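Local coordinates for protein isomaltose glucohydrolase (Kribbella flavida, PDB 5Z3E) that hydrolyses the alpha-1,6-glucosidic linkage of isomaltose from its non-reducing end, releasing beta-D-glucose and D-glucose inside the cell, at residues G214-V219 / L235-R240. The protein carries 1 engineered substitution. Numbering follows the deposited sequence. Where two conformers were deposited one is given.
Sequences GGLVAV and LQVAAR
L216 and V217 of helical segment 214-219 meet L235, V237 and A238 of helical segment 235-240; the axes of the two segments approach to 8.6 Å and run roughly antiparallel, with a signed crossing angle of -149°. Among the CA atoms the closest pair is V217 and L235, 5.9 Å apart; no hydrogen bond joins the segments, and van der Waals contact, mostly between methyl groups, holds the pair. The small side chain of A238 points toward the facing helix, and its CB faces both L216 and V217, 3.6 Å from V217 CG2 and 4.4 Å from L216 CB. V217 CG2 is the branch set anti to the carbonyl carbon, while CG1, anti to the backbone N (chi1 172°), makes none of the close contacts. On one flank of A238, L216 reaches out with its CD1 methyl to touch V237 CG1 at 3.6 Å. On the other, L235 starts out beside the interface but turns its end inward, bringing CD2 within 3.8 Å of V217 CA and 4.0 Å of L216 O, a methyl laid on main chain. These segments belong to 206-220 and 231-248, consecutive helices of the catalytic domain, consistent with the (alpha/alpha)6 barrel of glycoside hydrolase family 15, and remote from the catalytic residues. T234 extends the contact against L216 and V219, V237 also packs on L186 of helix 175-188, and V161 of helix 151-167 touches A218 and V219.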
loop_
_atom_site.group_PDB
_atom_site.type_symbol
_atom_site.label_atom_id
_atom_site.label_comp_id
_atom_site.label_asym_id
_atom_site.label_seq_id
_atom_site.Cartn_x
_atom_site.Cartn_y
_atom_site.Cartn_z
ATOM N N GLY A 214 3.519 3.786 9.795
ATOM C CA GLY A 214 3.458 4.991 9.000
ATOM C C GLY A 214 2.214 5.810 9.285
ATOM O O GLY A 214 2.277 7.048 9.379
ATOM N N GLY A 215 1.063 5.156 9.402
ATOM C CA GLY A 215 -0.149 5.867 9.721
ATOM C C GLY A 215 -0.135 6.500 11.099
ATOM O O GLY A 215 -0.585 7.637 11.276
ATOM N N LEU A 216 0.346 5.762 12.090
ATOM C CA LEU A 216 0.401 6.268 13.455
ATOM C C LEU A 216 1.359 7.431 13.599
ATOM O O LEU A 216 1.058 8.411 14.282
ATOM C CB LEU A 216 0.736 5.140 14.423
ATOM C CG LEU A 216 -0.315 4.045 14.570
ATOM C CD1 LEU A 216 0.179 2.998 15.552
ATOM C CD2 LEU A 216 -1.675 4.582 14.980
ATOM N N VAL A 217 2.538 7.353 12.969
ATOM C CA VAL A 217 3.463 8.471 13.024
ATOM C C VAL A 217 2.864 9.670 12.285
ATOM O O VAL A 217 3.025 10.814 12.742
ATOM C CB VAL A 217 4.856 8.089 12.502
ATOM C CG1 VAL A 217 5.755 9.298 12.367
ATOM C CG2 VAL A 217 5.493 7.065 13.419
ATOM N N ALA A 218 2.173 9.437 11.174
ATOM C CA ALA A 218 1.576 10.543 10.443
ATOM C C ALA A 218 0.604 11.310 11.339
ATOM O O ALA A 218 0.657 12.543 11.397
ATOM C CB ALA A 218 0.893 10.044 9.188
ATOM N N VAL A 219 -0.300 10.629 12.034
ATOM C CA VAL A 219 -1.240 11.364 12.872
ATOM C C VAL A 219 -0.593 11.890 14.140
ATOM O O VAL A 219 -0.952 12.982 14.598
ATOM C CB VAL A 219 -2.525 10.542 13.211
ATOM C CG1 VAL A 219 -3.325 10.263 11.958
ATOM C CG2 VAL A 219 -2.239 9.263 13.973
ATOM N N LEU A 235 2.303 7.736 18.981
ATOM C CA LEU A 235 3.761 7.671 18.895
ATOM C C LEU A 235 4.342 6.598 19.810
ATOM O O LEU A 235 5.375 6.004 19.485
ATOM C CB LEU A 235 4.411 9.019 19.123
ATOM C CG LEU A 235 4.047 10.090 18.098
ATOM C CD1 LEU A 235 4.940 11.294 18.266
ATOM C CD2 LEU A 235 4.116 9.566 16.654
ATOM N N GLN A 236 3.707 6.349 20.953
ATOM C CA GLN A 236 4.185 5.301 21.839
ATOM C C GLN A 236 4.003 3.923 21.187
ATOM O O GLN A 236 4.898 3.084 21.246
ATOM C CB GLN A 236 3.515 5.380 23.190
ATOM C CG GLN A 236 4.314 4.606 24.247
ATOM C CD GLN A 236 5.597 5.323 24.691
ATOM O OE1 GLN A 236 5.543 6.482 25.086
ATOM N NE2 GLN A 236 6.746 4.694 24.612
ATOM N N VAL A 237 2.847 3.696 20.554
ATOM C CA VAL A 237 2.620 2.435 19.852
ATOM C C VAL A 237 3.552 2.331 18.647
ATOM O O VAL A 237 4.098 1.254 18.396
ATOM C CB VAL A 237 1.143 2.246 19.488
ATOM C CG1 VAL A 237 0.960 1.123 18.481
ATOM C CG2 VAL A 237 0.344 1.985 20.743
ATOM N N ALA A 238 3.772 3.417 17.911
ATOM C CA ALA A 238 4.730 3.355 16.817
ATOM C C ALA A 238 6.102 2.900 17.339
ATOM O O ALA A 238 6.789 2.102 16.693
ATOM C CB ALA A 238 4.805 4.667 16.079
ATOM N N ALA A 239 6.529 3.396 18.503
ATOM C CA ALA A 239 7.785 2.962 19.091
ATOM C C ALA A 239 7.757 1.472 19.443
ATOM O O ALA A 239 8.773 0.789 19.280
ATOM C CB ALA A 239 8.123 3.820 20.312
ATOM N N ARG A 240 6.618 0.986 19.941
ATOM C CA ARG A 240 6.452 -0.435 20.225
ATOM C C ARG A 240 6.577 -1.275 18.962
ATOM O O ARG A 240 7.169 -2.363 18.988
ATOM C CB ARG A 240 5.102 -0.692 20.889
ATOM C CG ARG A 240 4.955 -0.074 22.270
ATOM C CD ARG A 240 3.653 -0.398 22.958
ATOM N NE ARG A 240 3.640 0.203 24.281
ATOM C CZ ARG A 240 2.854 1.177 24.793
ATOM N NH1 ARG A 240 2.040 1.904 23.989
ATOM N NH2 ARG A 240 3.046 1.607 26.066
#